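Local coordinates for protein flap endonuclease 1 (Desulfurococcus amylolyticus, PDB 3ORY) that probably cleaves the 5' flaps of branched DNA during replication and repair, as a structure-specific, metal-dependent nuclease of the FEN1/XPG family, at residues V13-I18 / Q186-L191; K24-D29 / E218-L223; K36-D41 / A180-S185; E168-Y173 / P300-N305; Y173-G178 / G194-V199. All coordinates share one frame; numbering follows the deposited sequence.

Contact 1. Residues V13-I18 / Q186-L191; sequences VDLKDI and QDYDSL
The backbone of Val13 meets the turn that opens helix 189-192: Tyr188 N donates to Val13 O (3.0 Å), and Asp14 and Asp187 have the nearest alpha carbons. Val13 is also held through its N, which donates to Asp189 OD1 at 2.9 Å on the syn lone pair of the carboxylate. Tyr188, at the N-cap position, has the largest area covered of any residue here. Its CG stands beside the backbone N and anti to the carbonyl carbon (chi1 -68°), which lays the ring along residues Val13 to Lys16. Leu15 CB sits over one ring face, 4.0 Å from the centroid in a CH-pi contact, and Val13 O lies near the ring plane at the edge. The phenol end reaches Lys16, with Tyr188 OH 3.3 Å from Lys16 CA. An Asx turn shapes this strip: Asp14 OD1 accepts from Lys16 N at 3.0 Å, with the N-H coming to the oxygen from above the carboxylate plane. Behind, Leu15 packs on helix 237-247 and Tyr188 on strand 197-200. Next to the tyrosine, Asp187 comes close to Glu168 and a bound phosphate ion, in a pocket consistent with the acidic metal site of FEN1 nucleases. This suggests that the N-terminal loop is held beside the pocket by main-chain polarity and an aromatic face, with the Asp189 carboxylate engaged by a neutral N-H.

Contact 2. Residues K24-D29 / E218-L223; sequences KTVIED and EVKPEL
Thr25 of strand 24-26 pairs antiparallel with Leu223 of strand 216-225, and the packing is closest where the backbones are bonded. The two form a hydrogen-bonded pair, Thr25 N to Leu223 O and Leu223 N to Thr25 O both at 2.8 Å, while Val26 and Glu222 make the next, non-hydrogen-bonded pair. A third bond, Ile27 N to Pro221 O, carries the register past the end of strand 24-26. Ile27, buried and pointing toward the partner, closes the tight end: its CB lies 4.1 Å from Pro221 CB, and CG1, placed beside the backbone N (chi1 -56°), carries CD1 to 4.3 Å from Leu223 CB. This pairing attaches a short N-terminal strand to the mixed sheet of the nuclease core, joining the XPG N-terminal and I-region sequences. Thr25 and Leu223 share one face of the sheet, Val26 and Glu222 the other, where Glu222 turns its OE2 to a salt bridge with Arg200. Toward solvent the contact thins to long side chains. Lys220, extended beyond CG, runs obliquely across Val26 CG1, which its CD approaches to 3.8 Å, and ends in a salt bridge from NZ to Glu28 OE1 (3.0 Å) on the syn lone pair of that oxygen. A methionine in place of Lys220 would probably leave the Glu28 carboxylate without its charged mate. Lys24 merely skirts Glu222 on the looser side, its CD 4.1 Å from Glu222 OE1.

Contact 3. Residues K36-D41 / A180-S185; sequences KIIVID and AYASAS
Ile37 O accepts from Tyr181 N at 2.7 Å, the first of the main-chain bonds that join strand 37-41 to strand 182-184 in parallel, their axes 4.6 Å apart and 33° from each other. Beyond it, Val39 gives its N-H to Ala182 O and takes that of Ala184 N on its own O, the latter bond more bent, and Asp41 N reaches Ala184 O. A water donates to both Asp41 O (2.7 Å) and Ala184 O, bridging the strands where they end. These are central strands of the nuclease core's sheet, with strand 88-93 beyond strand 37-41; at their C-terminal ends Asp41 OD2 caps the following helix by accepting from Asn44 N and lies beside a bound phosphate ion. Apolar contacts lie on both faces. Ile38 CG2 meets Ala184 CB at 3.6 Å on one, while Val39 CG1 on the other packs against Ala180 CB under helix 167-176. The aromatic contact lies at the outer end: Lys36 CD rides over one face of the Tyr181 ring, 3.9 Å from its centroid, and NZ adds a cation-pi contact, while Ile38 CD1 touches the ring edge in plane. A serine in place of Tyr181 would probably leave the Lys36 chain without its aromatic face and take away the edge that Ile38 CD1 packs on.

Contact 4. Residues E168-Y173 / P300-N305; sequences EAQAAY and PQVTDN
Tyr173 OH donates to Asp304 OD1 at 2.6 Å, the shortest polar bond between helix 167-176 and the irregular segment 300-305. This extended segment passes across one side of the helix on its way from helix 290-298 to helix 315-325. Asp304 OD1 lies in the plane of the phenol ring at its edge, and is itself met on the syn side, 26° out of the carboxylate plane. One turn earlier, Gln170 uses both ends of its amide on a single residue: OE1 accepts from Thr303 N at 2.8 Å on a lone pair, and NE2 donates to Thr303 O at 3.0 Å. The second bond is the straighter (167° at the hydrogen), and Thr303 O lies almost in the amide plane, so the pair holds the amide flat and fixes which end is oxygen. The chain reaches there by a bend at chi2 (65°), after a first torsion that sets CG anti to the backbone N. Val302, just before Thr303, carries the apolar part. Its CG2 rests over one face of the Tyr173 ring, 3.8 Å from the centroid, while CG1 goes the other way to Ala169 O and Ala169 CB. Pro300 extends the apolar strip, its CB 3.8 Å from Ala169 CB. The same helix begins near the acidic pocket, where Glu168 bonds Ser185 OG and lies close to Asp41 and Asp187. An ST turn shapes the far end of the loop: Thr303 OG1 accepts from Asn305 N at 2.8 Å.

Contact 5. Residues Y173-G178 / G194-V199; sequences YIVKKG and GSPKLV
Val175 CG1 packs on Pro196 CD at 3.6 Å, the closest apolar touch between the end of helix 167-176 and the loop that leads into strand 197-200. The setting is an alpha/beta nuclease core in which this helix covers one face of the sheet. The valine and proline side chains slide past each other in opposite directions; Val175 also turns CG2 to Ser195 OG, 3.9 Å away. Alongside, Lys176 crosses Pro196 at about a right angle and runs out extended beyond CG, its CE 3.4 Å from Gly194 O. No hydrogen bond joins the two segments; the touch is van der Waals packing. In the second shell, Gly194 is the C-prime residue of a Schellman motif ending helix 189-192; at its positive phi a CB would jam against the carbonyl O of the preceding residue, and would also strike Lys176 CE. A second Schellman motif ends helix 167-176, Gly178 N bonding Val175 O at 3.0 Å. Ser183 OG, on the neighbouring strand 182-184, hydrogen-bonds Ser195 OG and Lys197 O. With chi1 at 177°, Ser195 OG lies opposite the backbone N and donates to Lys197 O at 2.9 Å, approaching from well above the carbonyl plane.

How the contacts relate
Contacts 2, 3 and 5 all reach the mixed sheet, in which strand 197-200 lies between strands 182-184 and 216-225. Contacts 4 and 5 share Tyr173 and helix 167-176, their centres about 9 Å apart, and the centre of contact 3 lies about 8 Å from that of contact 5. Contacts 2 and 4 are farthest apart, about 25 Å between centres. Along the chain contact 3 is nested within the loops closed by contacts 1 and 2, and contact 5 within those of contacts 2 and 4. Contacts 1, 3 and 4 converge where Asp41, Glu168 and Asp187 gather near the bound phosphate ion, so distant sequence regions together frame the probable active site.

Contact 1. Residues V13-I18 / Q186-L191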
# COMPACT_ATOMS: atom_id res chain seq x y z
N VAL A 13 -6.03 -1.03 7.05
CA VAL A 13 -7.03 -0.21 7.70
C VAL A 13 -7.35 0.95 6.76
O VAL A 13 -6.49 1.79 6.50
CB VAL A 13 -6.51 0.31 9.06
CG1 VAL A 13 -7.51 1.28 9.70
CG2 VAL A 13 -6.21 -0.86 10.00
N ASP A 14 -8.57 0.98 6.24
CA ASP A 14 -8.97 2.01 5.28
C ASP A 14 -9.85 3.07 5.98
O ASP A 14 -10.95 2.77 6.43
CB ASP A 14 -9.69 1.37 4.09
CG ASP A 14 -10.10 2.39 3.01
OD1 ASP A 14 -9.70 3.57 3.07
OD2 ASP A 14 -10.82 1.97 2.07
N LEU A 15 -9.33 4.29 6.08
CA LEU A 15 -10.02 5.40 6.76
C LEU A 15 -10.46 6.47 5.77
O LEU A 15 -10.88 7.56 6.17
CB LEU A 15 -9.11 6.02 7.82
CG LEU A 15 -8.54 5.10 8.91
CD1 LEU A 15 -7.68 5.92 9.86
CD2 LEU A 15 -9.65 4.39 9.66
N LYS A 16 -10.36 6.16 4.47
CA LYS A 16 -10.61 7.14 3.41
C LYS A 16 -11.80 8.06 3.65
O LYS A 16 -11.68 9.28 3.52
CB LYS A 16 -10.77 6.43 2.06
CG LYS A 16 -10.81 7.38 0.87
CD LYS A 16 -10.76 6.60 -0.46
CE LYS A 16 -10.56 7.55 -1.64
NZ LYS A 16 -11.60 8.62 -1.68
N ASP A 17 -12.96 7.51 4.00
CA ASP A 17 -14.12 8.39 4.09
C ASP A 17 -14.35 9.08 5.44
O ASP A 17 -15.36 9.76 5.61
CB ASP A 17 -15.40 7.75 3.53
CG ASP A 17 -15.59 6.33 3.97
OD1 ASP A 17 -15.44 6.05 5.18
OD2 ASP A 17 -15.89 5.48 3.09
N ILE A 18 -13.42 8.91 6.39
CA ILE A 18 -13.45 9.76 7.58
C ILE A 18 -12.36 10.83 7.60
O ILE A 18 -12.36 11.68 8.50
CB ILE A 18 -13.47 8.98 8.94
CG1 ILE A 18 -12.16 8.20 9.16
CG2 ILE A 18 -14.69 8.07 9.02
CD1 ILE A 18 -11.93 7.80 10.63
N GLN A 186 -1.38 2.69 0.51
CA GLN A 186 -2.81 2.95 0.33
C GLN A 186 -3.58 2.83 1.64
O GLN A 186 -4.62 3.48 1.81
CB GLN A 186 -3.44 2.03 -0.74
CG GLN A 186 -2.98 2.33 -2.16
CD GLN A 186 -3.02 3.81 -2.50
OE1 GLN A 186 -1.99 4.46 -2.60
NE2 GLN A 186 -4.23 4.34 -2.65
N ASP A 187 -3.08 2.04 2.58
CA ASP A 187 -3.77 2.00 3.86
C ASP A 187 -3.20 3.03 4.84
O ASP A 187 -2.21 3.72 4.55
CB ASP A 187 -3.84 0.58 4.45
CG ASP A 187 -2.49 -0.02 4.72
OD1 ASP A 187 -1.58 0.71 5.15
OD2 ASP A 187 -2.35 -1.25 4.48
N TYR A 188 -3.85 3.13 5.98
CA TYR A 188 -3.59 4.20 6.93
C TYR A 188 -2.84 3.69 8.15
O TYR A 188 -2.66 4.42 9.14
CB TYR A 188 -4.94 4.82 7.33
CG TYR A 188 -5.59 5.57 6.18
CD1 TYR A 188 -5.56 6.96 6.11
CD2 TYR A 188 -6.22 4.87 5.15
CE1 TYR A 188 -6.16 7.64 5.02
CE2 TYR A 188 -6.82 5.53 4.09
CZ TYR A 188 -6.79 6.91 4.03
OH TYR A 188 -7.38 7.53 2.95
N ASP A 189 -2.40 2.43 8.08
CA ASP A 189 -1.76 1.74 9.21
C ASP A 189 -0.59 2.52 9.79
O ASP A 189 -0.41 2.55 10.99
CB ASP A 189 -1.25 0.35 8.80
CG ASP A 189 -2.35 -0.57 8.26
OD1 ASP A 189 -3.39 -0.08 7.76
OD2 ASP A 189 -2.17 -1.80 8.32
N SER A 190 0.22 3.13 8.91
CA SER A 190 1.40 3.86 9.35
C SER A 190 1.06 5.06 10.26
O SER A 190 1.83 5.38 11.16
CB SER A 190 2.31 4.26 8.18
OG SER A 190 1.74 5.27 7.37
N LEU A 191 -0.10 5.70 10.04
CA LEU A 191 -0.60 6.76 10.92
C LEU A 191 -0.94 6.23 12.30
O LEU A 191 -0.61 6.85 13.31
CB LEU A 191 -1.82 7.45 10.31
CG LEU A 191 -1.55 8.24 9.02
CD1 LEU A 191 -2.85 8.72 8.38
CD2 LEU A 191 -0.62 9.43 9.29

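Contact 2. Residues K24-D29 / E218-L223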
# COMPACT_ATOMS: atom_id res chain seq x y z
N LYS A 24 -5.95 16.60 4.61
CA LYS A 24 -5.24 16.11 3.42
C LYS A 24 -4.86 17.25 2.48
O LYS A 24 -5.61 18.21 2.32
CB LYS A 24 -6.04 15.02 2.69
CG LYS A 24 -7.47 15.39 2.37
CD LYS A 24 -8.28 14.16 1.97
CE LYS A 24 -9.78 14.48 2.03
NZ LYS A 24 -10.61 13.32 1.64
N THR A 25 -3.68 17.13 1.87
CA THR A 25 -3.23 18.08 0.87
C THR A 25 -3.01 17.33 -0.43
O THR A 25 -2.22 16.38 -0.48
CB THR A 25 -1.90 18.75 1.29
OG1 THR A 25 -2.08 19.40 2.55
CG2 THR A 25 -1.46 19.78 0.27
N VAL A 26 -3.73 17.74 -1.47
CA VAL A 26 -3.53 17.17 -2.81
C VAL A 26 -2.16 17.61 -3.34
O VAL A 26 -1.81 18.79 -3.29
CB VAL A 26 -4.68 17.57 -3.78
CG1 VAL A 26 -4.43 17.03 -5.18
CG2 VAL A 26 -6.02 17.07 -3.25
N ILE A 27 -1.36 16.64 -3.78
CA ILE A 27 -0.07 16.91 -4.40
C ILE A 27 -0.32 16.89 -5.89
O ILE A 27 -0.73 15.85 -6.43
CB ILE A 27 1.01 15.85 -4.00
CG1 ILE A 27 1.17 15.75 -2.47
CG2 ILE A 27 2.35 16.13 -4.67
CD1 ILE A 27 1.53 17.05 -1.76
N GLU A 28 -0.08 18.02 -6.56
CA GLU A 28 -0.44 18.16 -7.98
C GLU A 28 0.23 17.14 -8.90
O GLU A 28 -0.42 16.57 -9.78
CB GLU A 28 -0.25 19.59 -8.49
CG GLU A 28 -1.31 20.57 -7.96
CD GLU A 28 -2.74 20.01 -7.96
OE1 GLU A 28 -3.17 19.38 -8.95
OE2 GLU A 28 -3.46 20.22 -6.95
N ASP A 29 1.52 16.91 -8.68
CA ASP A 29 2.24 15.77 -9.28
C ASP A 29 3.44 15.35 -8.43
O ASP A 29 3.82 16.06 -7.49
CB ASP A 29 2.68 16.08 -10.73
CG ASP A 29 3.42 17.41 -10.86
OD1 ASP A 29 3.84 18.00 -9.83
OD2 ASP A 29 3.58 17.88 -12.01
N GLU A 218 -8.32 10.97 -12.97
CA GLU A 218 -7.06 11.50 -12.47
C GLU A 218 -6.89 11.10 -11.01
O GLU A 218 -7.64 11.55 -10.14
CB GLU A 218 -7.03 13.03 -12.63
CG GLU A 218 -5.73 13.73 -12.17
CD GLU A 218 -4.56 13.56 -13.14
OE1 GLU A 218 -4.79 13.46 -14.37
OE2 GLU A 218 -3.39 13.54 -12.68
N VAL A 219 -5.90 10.25 -10.75
CA VAL A 219 -5.52 9.91 -9.38
C VAL A 219 -4.24 10.69 -9.05
O VAL A 219 -3.23 10.54 -9.73
CB VAL A 219 -5.27 8.39 -9.19
CG1 VAL A 219 -4.97 8.08 -7.72
CG2 VAL A 219 -6.47 7.58 -9.66
N LYS A 220 -4.32 11.50 -8.01
CA LYS A 220 -3.19 12.33 -7.56
C LYS A 220 -2.69 11.89 -6.18
O LYS A 220 -3.47 11.44 -5.35
CB LYS A 220 -3.59 13.80 -7.52
CG LYS A 220 -3.86 14.42 -8.89
CD LYS A 220 -4.40 15.84 -8.74
CE LYS A 220 -4.70 16.47 -10.10
NZ LYS A 220 -5.52 17.71 -9.93
N PRO A 221 -1.38 12.04 -5.93
CA PRO A 221 -0.90 11.72 -4.58
C PRO A 221 -1.46 12.71 -3.57
O PRO A 221 -1.80 13.85 -3.94
CB PRO A 221 0.62 11.87 -4.69
CG PRO A 221 0.92 11.90 -6.15
CD PRO A 221 -0.28 12.50 -6.80
N GLU A 222 -1.59 12.28 -2.32
CA GLU A 222 -2.09 13.14 -1.25
C GLU A 222 -1.29 12.97 0.04
O GLU A 222 -0.89 11.85 0.39
CB GLU A 222 -3.59 12.90 -1.00
CG GLU A 222 -3.94 11.52 -0.48
CD GLU A 222 -5.45 11.29 -0.34
OE1 GLU A 222 -6.24 12.06 -0.91
OE2 GLU A 222 -5.83 10.32 0.34
N LEU A 223 -1.04 14.08 0.71
CA LEU A 223 -0.33 14.10 1.98
C LEU A 223 -1.33 14.19 3.14
O LEU A 223 -2.21 15.05 3.14
CB LEU A 223 0.65 15.27 2.04
CG LEU A 223 1.29 15.64 3.39
CD1 LEU A 223 2.28 14.57 3.83
CD2 LEU A 223 1.96 17.01 3.33

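Contact 3. Residues K36-D41 / A180-S185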
# COMPACT_ATOMS: atom_id res chain seq x y z
N LYS A 36 12.78 14.66 -1.60
CA LYS A 36 12.31 14.02 -0.36
C LYS A 36 12.57 12.51 -0.35
O LYS A 36 12.51 11.85 -1.38
CB LYS A 36 10.82 14.30 -0.10
CG LYS A 36 10.46 15.79 0.05
CD LYS A 36 10.87 16.35 1.40
CE LYS A 36 11.14 17.87 1.35
NZ LYS A 36 10.07 18.62 0.64
N ILE A 37 12.86 11.99 0.84
CA ILE A 37 12.97 10.55 1.04
C ILE A 37 11.59 10.04 1.43
O ILE A 37 10.99 10.52 2.39
CB ILE A 37 14.01 10.20 2.13
CG1 ILE A 37 15.39 10.76 1.74
CG2 ILE A 37 14.05 8.66 2.37
CD1 ILE A 37 16.46 10.71 2.85
N ILE A 38 11.09 9.07 0.67
CA ILE A 38 9.77 8.50 0.94
C ILE A 38 9.94 7.02 1.25
O ILE A 38 10.55 6.28 0.47
CB ILE A 38 8.79 8.70 -0.25
CG1 ILE A 38 8.61 10.19 -0.58
CG2 ILE A 38 7.43 8.03 0.02
CD1 ILE A 38 8.00 11.02 0.50
N VAL A 39 9.43 6.59 2.41
CA VAL A 39 9.52 5.18 2.77
C VAL A 39 8.23 4.45 2.38
O VAL A 39 7.16 4.70 2.92
CB VAL A 39 9.97 4.96 4.25
CG1 VAL A 39 9.04 5.63 5.24
CG2 VAL A 39 10.13 3.47 4.55
N ILE A 40 8.36 3.53 1.43
CA ILE A 40 7.21 2.88 0.81
C ILE A 40 6.99 1.49 1.38
O ILE A 40 7.88 0.63 1.30
CB ILE A 40 7.39 2.79 -0.73
CG1 ILE A 40 7.70 4.18 -1.31
CG2 ILE A 40 6.14 2.16 -1.39
CD1 ILE A 40 8.29 4.14 -2.75
N ASP A 41 5.82 1.27 1.96
CA ASP A 41 5.53 -0.05 2.48
C ASP A 41 5.55 -1.04 1.33
O ASP A 41 4.87 -0.85 0.31
CB ASP A 41 4.20 -0.10 3.21
CG ASP A 41 3.95 -1.44 3.84
OD1 ASP A 41 4.47 -1.68 4.96
OD2 ASP A 41 3.26 -2.26 3.21
N ALA A 180 13.06 9.77 6.94
CA ALA A 180 12.26 9.90 5.74
C ALA A 180 11.26 11.01 5.97
O ALA A 180 10.93 11.32 7.11
CB ALA A 180 11.52 8.60 5.40
N TYR A 181 10.80 11.61 4.88
CA TYR A 181 9.84 12.69 4.94
C TYR A 181 8.44 12.17 5.27
O TYR A 181 7.70 12.79 6.04
CB TYR A 181 9.83 13.45 3.61
CG TYR A 181 8.72 14.46 3.49
CD1 TYR A 181 8.78 15.68 4.17
CD2 TYR A 181 7.61 14.19 2.69
CE1 TYR A 181 7.73 16.61 4.06
CE2 TYR A 181 6.58 15.11 2.57
CZ TYR A 181 6.64 16.31 3.25
OH TYR A 181 5.60 17.19 3.11
N ALA A 182 8.07 11.03 4.69
CA ALA A 182 6.73 10.47 4.86
C ALA A 182 6.74 8.99 4.55
O ALA A 182 7.64 8.51 3.87
CB ALA A 182 5.74 11.20 3.94
N SER A 183 5.76 8.27 5.07
CA SER A 183 5.52 6.88 4.72
C SER A 183 4.56 6.89 3.54
O SER A 183 3.87 7.89 3.30
CB SER A 183 4.95 6.08 5.91
OG SER A 183 3.88 6.78 6.53
N ALA A 184 4.55 5.82 2.76
CA ALA A 184 3.68 5.74 1.59
C ALA A 184 3.01 4.39 1.50
O ALA A 184 3.68 3.34 1.57
CB ALA A 184 4.46 6.06 0.30
N SER A 185 1.69 4.42 1.34
CA SER A 185 0.86 3.22 1.31
C SER A 185 -0.55 3.64 0.93
O SER A 185 -0.88 4.82 1.04
CB SER A 185 0.83 2.57 2.70
OG SER A 185 0.05 1.39 2.70
O HOH W 1 3.12 1.11 -0.09

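Contact 4. Residues E168-Y173 / P300-N305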
# COMPACT_ATOMS: atom_id res chain seq x y z
N GLU A 168 4.41 -1.45 8.00
CA GLU A 168 3.80 -0.12 8.20
C GLU A 168 4.30 0.57 9.47
O GLU A 168 4.45 1.79 9.49
CB GLU A 168 2.26 -0.23 8.24
CG GLU A 168 1.64 -0.76 6.93
CD GLU A 168 1.57 0.30 5.81
OE1 GLU A 168 1.94 1.47 6.03
OE2 GLU A 168 1.15 -0.07 4.68
N ALA A 169 4.55 -0.22 10.52
CA ALA A 169 5.11 0.29 11.79
C ALA A 169 6.54 0.78 11.64
O ALA A 169 6.91 1.82 12.18
CB ALA A 169 5.05 -0.81 12.87
N GLN A 170 7.36 -0.01 10.94
CA GLN A 170 8.74 0.38 10.65
C GLN A 170 8.80 1.62 9.77
O GLN A 170 9.63 2.50 10.00
CB GLN A 170 9.53 -0.77 10.00
CG GLN A 170 11.03 -0.46 9.79
CD GLN A 170 11.79 -0.27 11.09
OE1 GLN A 170 11.51 -0.95 12.08
NE2 GLN A 170 12.76 0.64 11.09
N ALA A 171 7.91 1.70 8.78
CA ALA A 171 7.79 2.90 7.94
C ALA A 171 7.52 4.13 8.81
O ALA A 171 8.24 5.14 8.70
CB ALA A 171 6.68 2.73 6.88
N ALA A 172 6.51 4.04 9.68
CA ALA A 172 6.18 5.13 10.62
C ALA A 172 7.38 5.53 11.47
O ALA A 172 7.64 6.72 11.68
CB ALA A 172 5.00 4.73 11.52
N TYR A 173 8.11 4.53 11.97
CA TYR A 173 9.27 4.77 12.83
C TYR A 173 10.42 5.49 12.11
O TYR A 173 11.06 6.38 12.67
CB TYR A 173 9.78 3.47 13.46
CG TYR A 173 10.90 3.67 14.47
CD1 TYR A 173 10.65 4.25 15.73
CD2 TYR A 173 12.20 3.28 14.17
CE1 TYR A 173 11.68 4.43 16.66
CE2 TYR A 173 13.24 3.46 15.10
CZ TYR A 173 12.98 4.04 16.33
OH TYR A 173 14.01 4.21 17.22
N PRO A 300 5.15 -0.29 18.89
CA PRO A 300 5.30 -1.50 18.08
C PRO A 300 6.74 -1.95 18.01
O PRO A 300 7.66 -1.20 18.39
CB PRO A 300 4.81 -1.05 16.70
CG PRO A 300 5.13 0.41 16.65
CD PRO A 300 4.92 0.91 18.05
N GLN A 301 6.94 -3.19 17.56
CA GLN A 301 8.29 -3.70 17.39
C GLN A 301 8.88 -3.11 16.12
O GLN A 301 8.44 -3.43 15.02
CB GLN A 301 8.29 -5.24 17.33
CG GLN A 301 9.69 -5.84 17.51
CD GLN A 301 10.27 -5.55 18.88
OE1 GLN A 301 9.60 -5.71 19.91
NE2 GLN A 301 11.49 -5.08 18.90
N VAL A 302 9.87 -2.25 16.29
CA VAL A 302 10.54 -1.52 15.20
C VAL A 302 12.04 -1.49 15.52
O VAL A 302 12.44 -1.78 16.64
CB VAL A 302 10.00 -0.06 15.06
CG1 VAL A 302 8.56 -0.05 14.51
CG2 VAL A 302 10.09 0.70 16.40
N THR A 303 12.88 -1.12 14.55
CA THR A 303 14.32 -1.19 14.77
C THR A 303 15.06 0.07 14.36
O THR A 303 14.64 0.78 13.45
CB THR A 303 14.96 -2.42 14.04
OG1 THR A 303 16.36 -2.49 14.38
CG2 THR A 303 14.84 -2.31 12.50
N ASP A 304 16.17 0.32 15.05
CA ASP A 304 17.15 1.35 14.68
C ASP A 304 18.20 0.80 13.74
O ASP A 304 19.06 1.54 13.27
CB ASP A 304 17.88 1.85 15.93
CG ASP A 304 17.02 2.72 16.78
OD1 ASP A 304 16.26 3.53 16.22
OD2 ASP A 304 17.10 2.58 18.02
N ASN A 305 18.15 -0.51 13.51
CA ASN A 305 19.17 -1.23 12.75
C ASN A 305 18.89 -1.18 11.25
O ASN A 305 18.49 -2.17 10.64
CB ASN A 305 19.28 -2.67 13.27
CG ASN A 305 20.32 -3.50 12.51
OD1 ASN A 305 21.33 -2.97 12.06
ND2 ASN A 305 20.06 -4.81 12.39

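Contact 5. Residues Y173-G178 / G194-V199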
# COMPACT_ATOMS: atom_id res chain seq x y z
N TYR A 173 8.11 4.53 11.97
CA TYR A 173 9.27 4.77 12.83
C TYR A 173 10.42 5.49 12.11
O TYR A 173 11.06 6.38 12.67
CB TYR A 173 9.78 3.47 13.46
CG TYR A 173 10.90 3.67 14.47
CD1 TYR A 173 10.65 4.25 15.73
CD2 TYR A 173 12.20 3.28 14.17
CE1 TYR A 173 11.68 4.43 16.66
CE2 TYR A 173 13.24 3.46 15.10
CZ TYR A 173 12.98 4.04 16.33
OH TYR A 173 14.01 4.21 17.22
N ILE A 174 10.68 5.09 10.86
CA ILE A 174 11.68 5.78 10.04
C ILE A 174 11.34 7.28 9.87
O ILE A 174 12.22 8.15 9.95
CB ILE A 174 11.86 5.05 8.67
CG1 ILE A 174 12.49 3.67 8.90
CG2 ILE A 174 12.71 5.88 7.70
CD1 ILE A 174 12.39 2.70 7.68
N VAL A 175 10.06 7.58 9.65
CA VAL A 175 9.64 8.98 9.56
C VAL A 175 9.78 9.69 10.92
O VAL A 175 10.26 10.82 10.96
CB VAL A 175 8.20 9.13 9.02
CG1 VAL A 175 7.85 10.61 8.83
CG2 VAL A 175 8.05 8.40 7.68
N LYS A 176 9.39 9.01 12.01
CA LYS A 176 9.57 9.54 13.38
C LYS A 176 11.01 9.94 13.66
O LYS A 176 11.26 10.97 14.31
CB LYS A 176 9.16 8.50 14.42
CG LYS A 176 7.68 8.33 14.65
CD LYS A 176 7.48 7.34 15.79
CE LYS A 176 6.05 6.88 15.93
NZ LYS A 176 5.87 6.11 17.19
N LYS A 177 11.95 9.11 13.20
CA LYS A 177 13.38 9.33 13.42
C LYS A 177 13.97 10.45 12.55
O LYS A 177 15.13 10.79 12.71
CB LYS A 177 14.16 8.03 13.19
CG LYS A 177 13.87 6.90 14.18
CD LYS A 177 14.04 7.33 15.64
CE LYS A 177 15.50 7.24 16.08
NZ LYS A 177 15.68 7.91 17.40
N GLY A 178 13.17 11.00 11.64
CA GLY A 178 13.66 12.02 10.70
C GLY A 178 14.49 11.43 9.57
O GLY A 178 15.29 12.13 8.96
N GLY A 194 1.92 5.87 14.30
CA GLY A 194 2.53 7.13 14.70
C GLY A 194 3.31 7.89 13.64
O GLY A 194 4.05 8.82 13.98
N SER A 195 3.17 7.52 12.37
CA SER A 195 3.89 8.24 11.31
C SER A 195 3.39 9.68 11.25
O SER A 195 2.20 9.89 11.13
CB SER A 195 3.68 7.59 9.95
OG SER A 195 4.33 8.35 8.95
N PRO A 196 4.31 10.66 11.33
CA PRO A 196 3.91 12.08 11.24
C PRO A 196 3.24 12.42 9.91
O PRO A 196 2.38 13.30 9.86
CB PRO A 196 5.25 12.82 11.37
CG PRO A 196 6.11 11.90 12.14
CD PRO A 196 5.72 10.51 11.70
N LYS A 197 3.63 11.72 8.85
CA LYS A 197 3.16 12.04 7.50
C LYS A 197 2.97 10.79 6.67
O LYS A 197 3.87 9.95 6.58
CB LYS A 197 4.16 12.96 6.78
CG LYS A 197 4.26 14.38 7.32
CD LYS A 197 5.10 15.26 6.39
CE LYS A 197 4.92 16.73 6.71
NZ LYS A 197 5.33 17.00 8.11
N LEU A 198 1.79 10.68 6.07
CA LEU A 198 1.49 9.61 5.12
C LEU A 198 1.20 10.19 3.74
O LEU A 198 0.39 11.11 3.60
CB LEU A 198 0.28 8.78 5.59
CG LEU A 198 -0.34 7.79 4.58
CD1 LEU A 198 0.59 6.61 4.24
CD2 LEU A 198 -1.67 7.27 5.10
N VAL A 199 1.86 9.65 2.72
CA VAL A 199 1.50 9.97 1.34
C VAL A 199 0.74 8.79 0.73
O VAL A 199 1.22 7.65 0.77
CB VAL A 199 2.74 10.36 0.48
CG1 VAL A 199 2.36 10.47 -1.00
CG2 VAL A 199 3.35 11.68 0.98